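Side-chain contacts in phytase (Citrobacter braakii, PDB 3ZHC), which is a phytase of the histidine phosphatase superfamily (branch 2), built on a mixed beta-sheet with flanking helices: residues 86-89 with 93-96; 355-360 with 393-398. The protein carries 2 engineered substitutions. All blocks are in the same frame, centred on the assembly; numbering follows the deposited sequence.

Overall arrangement
Contact 1 (86-89 with 93-96) closes the C-terminal end of helix 71-90 near the rim of the chain, about 25 Å from its centre; F88, L93 and L94 are buried there, N95 and N96 exposed. Contact 2 (355-360 with 393-398) lies on the main sheet about 16 Å from that centre, with E357 buried and K395 partly exposed. Contact 1 joins a helix end to the loop after it through apolar side chains and backbone bonds; contact 2 links two strands far apart in sequence through one ion pair. Their centres are about 15 Å apart. W87, in 86-89 but not touching 93-96, links the two: it makes a cation-pi interaction with K395 and packs against E357.

Contact 1 of 2, residues 86-89 with 93-96; sequences LWFT and LLNN
F88 lays one face of its ring against L93, whose CD2 branch sits over it 3.8 Å from the ring centroid and 28° off the normal, a CH-pi contact. The two side chains run side by side in the same direction, and the nearest ring atom, CD1 of F88, is 3.5 Å from CD2 of L93. L93 reaches the ring because its CG is anti to the backbone N (chi1 -176°). L94 meets F88 at the root of its side chain, CD1 of L94 lying 4.0 Å from CB of F88. The backbone draws the loop in as well: F88 O accepts a short but bent bond of 2.8 Å from L93 N (131° at the hydrogen). L94 N adds a weak, straighter bond to F88 O at 3.5 Å. Next along the helix, T89 sets its methyl CG2 3.6 Å from CB of N96, crossing that side chain at about a right angle, while its OG1 bonds back to R85 O. The end of helix 71-90 is thus closed in two ways: F88 O is taken up mainly by L93 N, and F88 and L93 pack together against V33 of strand 28-38, with the T89-N96 contact at the exposed side.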
loop_
_atom_site.group_PDB
_atom_site.type_symbol
_atom_site.label_atom_id
_atom_site.label_comp_id
_atom_site.label_asym_id
_atom_site.label_seq_id
_atom_site.Cartn_x
_atom_site.Cartn_y
_atom_site.Cartn_z
ATOM N N LEU B 86 16.163 -20.324 -18.445
ATOM C CA LEU B 86 16.698 -21.147 -17.335
ATOM C C LEU B 86 15.591 -21.718 -16.459
ATOM O O LEU B 86 15.638 -22.893 -16.083
ATOM C CB LEU B 86 17.678 -20.333 -16.471
ATOM C CG LEU B 86 18.974 -19.869 -17.169
ATOM C CD1 LEU B 86 19.646 -18.746 -16.416
ATOM C CD2 LEU B 86 19.948 -21.070 -17.385
ATOM N N TRP B 87 14.592 -20.888 -16.140
ATOM C CA TRP B 87 13.485 -21.316 -15.280
ATOM C C TRP B 87 12.579 -22.338 -15.993
ATOM O O TRP B 87 12.261 -23.372 -15.415
ATOM C CB TRP B 87 12.667 -20.119 -14.770
ATOM C CG TRP B 87 11.770 -20.509 -13.671
ATOM C CD1 TRP B 87 12.125 -20.744 -12.359
ATOM C CD2 TRP B 87 10.374 -20.730 -13.755
ATOM N NE1 TRP B 87 11.024 -21.094 -11.631
ATOM C CE2 TRP B 87 9.930 -21.095 -12.460
ATOM C CE3 TRP B 87 9.443 -20.656 -14.795
ATOM C CZ2 TRP B 87 8.594 -21.384 -12.180
ATOM C CZ3 TRP B 87 8.105 -20.943 -14.521
ATOM C CH2 TRP B 87 7.694 -21.304 -13.222
ATOM N N PHE B 88 12.178 -22.045 -17.236
ATOM C CA PHE B 88 11.338 -22.992 -18.025
ATOM C C PHE B 88 12.056 -24.331 -18.329
ATOM O O PHE B 88 11.405 -25.385 -18.408
ATOM C CB PHE B 88 10.833 -22.370 -19.347
ATOM C CG PHE B 88 9.829 -21.221 -19.175
ATOM C CD1 PHE B 88 8.821 -21.249 -18.181
ATOM C CD2 PHE B 88 9.877 -20.118 -20.037
ATOM C CE1 PHE B 88 7.904 -20.183 -18.048
ATOM C CE2 PHE B 88 8.962 -19.054 -19.909
ATOM C CZ PHE B 88 7.976 -19.086 -18.912
ATOM N N THR B 89 13.381 -24.271 -18.497
ATOM C CA THR B 89 14.202 -25.468 -18.741
ATOM C C THR B 89 14.318 -26.329 -17.471
ATOM O O THR B 89 14.244 -27.554 -17.558
ATOM C CB THR B 89 15.617 -25.093 -19.322
ATOM O OG1 THR B 89 15.457 -24.448 -20.593
ATOM C CG2 THR B 89 16.501 -26.332 -19.496
ATOM N N LEU B 93 9.663 -27.482 -19.236
ATOM C CA LEU B 93 8.768 -26.902 -20.268
ATOM C C LEU B 93 9.449 -26.875 -21.629
ATOM O O LEU B 93 8.842 -27.229 -22.639
ATOM C CB LEU B 93 8.332 -25.487 -19.875
ATOM C CG LEU B 93 7.332 -24.771 -20.798
ATOM C CD1 LEU B 93 5.985 -25.460 -20.737
ATOM C CD2 LEU B 93 7.201 -23.317 -20.421
ATOM N N LEU B 94 10.712 -26.442 -21.631
ATOM C CA LEU B 94 11.573 -26.438 -22.810
ATOM C C LEU B 94 12.704 -27.415 -22.533
ATOM O O LEU B 94 13.244 -27.430 -21.419
ATOM C CB LEU B 94 12.133 -25.033 -23.066
ATOM C CG LEU B 94 11.110 -23.897 -23.240
ATOM C CD1 LEU B 94 11.803 -22.547 -23.275
ATOM C CD2 LEU B 94 10.268 -24.102 -24.492
ATOM N N ASN B 95 13.069 -28.237 -23.530
ATOM C CA ASN B 95 14.183 -29.211 -23.368
ATOM C C ASN B 95 15.527 -28.493 -23.239
ATOM O O ASN B 95 15.702 -27.409 -23.801
ATOM C CB ASN B 95 14.217 -30.241 -24.523
ATOM C CG ASN B 95 13.042 -31.251 -24.460
ATOM O OD1 ASN B 95 11.888 -30.887 -24.157
ATOM N ND2 ASN B 95 13.339 -32.515 -24.748
ATOM N N ASN B 96 16.467 -29.093 -22.489
ATOM C CA ASN B 96 17.800 -28.489 -22.264
ATOM C C ASN B 96 18.684 -28.737 -23.499
ATOM O O ASN B 96 19.577 -29.605 -23.509
ATOM C CB ASN B 96 18.443 -29.010 -20.946
ATOM C CG ASN B 96 19.556 -28.068 -20.393
ATOM O OD1 ASN B 96 19.992 -27.115 -21.061
ATOM N ND2 ASN B 96 20.005 -28.346 -19.162
#

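Contact 2 of 2, residues 355-360 with 393-398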
loop_
_atom_site.group_PDB
_atom_site.type_symbol
_atom_site.label_atom_id
_atom_site.label_comp_id
_atom_site.label_asym_id
_atom_site.label_seq_id
_atom_site.Cartn_x
_atom_site.Cartn_y
_atom_site.Cartn_z
ATOM N N VAL B 355 2.264 -13.669 -16.074
ATOM C CA VAL B 355 2.569 -15.047 -16.503
ATOM C C VAL B 355 1.445 -16.005 -16.108
ATOM O O VAL B 355 1.123 -16.116 -14.938
ATOM C CB VAL B 355 3.923 -15.520 -15.895
ATOM C CG1 VAL B 355 4.260 -16.929 -16.332
ATOM C CG2 VAL B 355 5.040 -14.565 -16.291
ATOM N N PHE B 356 0.867 -16.680 -17.103
ATOM C CA PHE B 356 -0.185 -17.671 -16.915
ATOM C C PHE B 356 0.446 -19.040 -17.189
ATOM O O PHE B 356 0.812 -19.332 -18.326
ATOM C CB PHE B 356 -1.356 -17.405 -17.859
ATOM C CG PHE B 356 -1.992 -16.048 -17.675
ATOM C CD1 PHE B 356 -1.485 -14.921 -18.346
ATOM C CD2 PHE B 356 -3.095 -15.885 -16.837
ATOM C CE1 PHE B 356 -2.084 -13.637 -18.174
ATOM C CE2 PHE B 356 -3.697 -14.614 -16.664
ATOM C CZ PHE B 356 -3.181 -13.494 -17.336
ATOM N N GLU B 357 0.571 -19.859 -16.138
ATOM C CA GLU B 357 1.204 -21.181 -16.195
ATOM C C GLU B 357 0.181 -22.299 -16.073
ATOM O O GLU B 357 -0.625 -22.272 -15.177
ATOM C CB GLU B 357 2.199 -21.323 -15.048
ATOM C CG GLU B 357 3.423 -20.419 -15.140
ATOM C CD GLU B 357 4.199 -20.333 -13.834
ATOM O OE1 GLU B 357 3.934 -21.123 -12.901
ATOM O OE2 GLU B 357 5.083 -19.462 -13.734
ATOM N N LYS B 358 0.233 -23.274 -16.992
ATOM C CA LYS B 358 -0.621 -24.475 -16.947
ATOM C C LYS B 358 0.194 -25.624 -16.344
ATOM O O LYS B 358 1.160 -26.095 -16.959
ATOM C CB LYS B 358 -1.133 -24.859 -18.323
ATOM C CG LYS B 358 -2.146 -26.029 -18.325
ATOM C CD LYS B 358 -2.634 -26.282 -19.717
ATOM C CE LYS B 358 -3.545 -27.446 -19.791
ATOM N NZ LYS B 358 -3.849 -27.803 -21.229
ATOM N N TRP B 359 -0.207 -26.053 -15.140
ATOM C CA TRP B 359 0.411 -27.162 -14.425
ATOM C C TRP B 359 -0.504 -28.394 -14.461
ATOM O O TRP B 359 -1.729 -28.264 -14.281
ATOM C CB TRP B 359 0.672 -26.774 -12.974
ATOM C CG TRP B 359 1.696 -25.743 -12.806
ATOM C CD1 TRP B 359 1.513 -24.389 -12.839
ATOM C CD2 TRP B 359 3.086 -25.959 -12.572
ATOM N NE1 TRP B 359 2.712 -23.745 -12.640
ATOM C CE2 TRP B 359 3.698 -24.685 -12.471
ATOM C CE3 TRP B 359 3.885 -27.112 -12.436
ATOM C CZ2 TRP B 359 5.080 -24.523 -12.240
ATOM C CZ3 TRP B 359 5.273 -26.954 -12.201
ATOM C CH2 TRP B 359 5.848 -25.668 -12.108
ATOM N N LYS B 360 0.085 -29.581 -14.693
ATOM C CA LYS B 360 -0.650 -30.856 -14.654
ATOM C C LYS B 360 -0.262 -31.574 -13.370
ATOM O O LYS B 360 0.929 -31.781 -13.116
ATOM C CB LYS B 360 -0.328 -31.747 -15.856
ATOM C CG LYS B 360 -1.215 -33.037 -15.937
ATOM C CD LYS B 360 -0.836 -33.966 -17.100
ATOM C CE LYS B 360 0.470 -34.744 -16.818
ATOM N NZ LYS B 360 0.769 -35.792 -17.879
ATOM N N ALA B 393 14.824 -12.921 -11.195
ATOM C CA ALA B 393 13.979 -11.764 -11.419
ATOM C C ALA B 393 12.962 -11.734 -10.308
ATOM O O ALA B 393 12.699 -12.765 -9.675
ATOM C CB ALA B 393 13.282 -11.858 -12.771
ATOM N N GLY B 394 12.389 -10.565 -10.054
ATOM C CA GLY B 394 11.315 -10.440 -9.087
ATOM C C GLY B 394 10.112 -11.261 -9.560
ATOM O O GLY B 394 9.849 -11.356 -10.760
ATOM N N LYS B 395 9.403 -11.866 -8.614
ATOM C CA LYS B 395 8.215 -12.663 -8.913
ATOM C C LYS B 395 7.228 -12.521 -7.756
ATOM O O LYS B 395 7.586 -12.787 -6.588
ATOM C CB LYS B 395 8.590 -14.125 -9.159
ATOM C CG LYS B 395 7.458 -14.987 -9.713
ATOM C CD LYS B 395 7.975 -16.347 -10.257
ATOM C CE LYS B 395 6.834 -17.161 -10.954
ATOM N NZ LYS B 395 7.309 -18.409 -11.701
ATOM N N VAL B 396 6.004 -12.083 -8.085
ATOM C CA VAL B 396 4.918 -11.922 -7.137
ATOM C C VAL B 396 3.816 -12.907 -7.508
ATOM O O VAL B 396 3.346 -12.916 -8.649
ATOM C CB VAL B 396 4.358 -10.474 -7.136
ATOM C CG1 VAL B 396 3.076 -10.385 -6.310
ATOM C CG2 VAL B 396 5.402 -9.492 -6.608
ATOM N N ASP B 397 3.415 -13.734 -6.535
ATOM C CA ASP B 397 2.364 -14.726 -6.721
ATOM C C ASP B 397 1.018 -14.005 -6.715
ATOM O O ASP B 397 0.657 -13.384 -5.715
ATOM C CB ASP B 397 2.429 -15.796 -5.609
ATOM C CG ASP B 397 1.631 -17.071 -5.944
ATOM O OD1 ASP B 397 0.774 -17.078 -6.917
ATOM O OD2 ASP B 397 1.865 -18.089 -5.223
ATOM N N LEU B 398 0.292 -14.080 -7.835
ATOM C CA LEU B 398 -1.022 -13.444 -7.964
ATOM C C LEU B 398 -2.125 -14.452 -7.601
ATOM O O LEU B 398 -1.975 -15.677 -7.837
ATOM C CB LEU B 398 -1.228 -12.877 -9.368
ATOM C CG LEU B 398 -0.146 -11.887 -9.838
ATOM C CD1 LEU B 398 -0.480 -11.403 -11.198
ATOM C CD2 LEU B 398 0.020 -10.692 -8.878
#
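Strands 353-361 and 394-398 each pair antiparallel with strand 366-375 rather than with one another, and CA of E357 stands 13.2 Å from CA of K395. Two long side chains cross this interval from opposite directions. K395 is extended throughout, with CG anti to the backbone N (chi1 -170°), and brings NZ to 3.2 Å from OE2 of E357, a salt bridge that includes a hydrogen bond to the syn lone pair of that oxygen. The other oxygen is held from within its own strand: W359 NE1 donates to E357 OE1 at 2.9 Å, with an N-H...O angle of 152°. OE1 lies close to the indole plane at the ring edge and is met on its anti side. With a partner on each oxygen, the carboxylate is restrained in its rotation, and the ammonium probably helps stabilise the negative charge of the buried E357. K395 has a second partner in W87, against which it makes a cation-pi interaction. Around the ion pair, E357 touches Q370 of strand 366-375 and L30 of strand 28-38, K395 lies on S372, and W87 brings helix 71-90 over this part of the sheet.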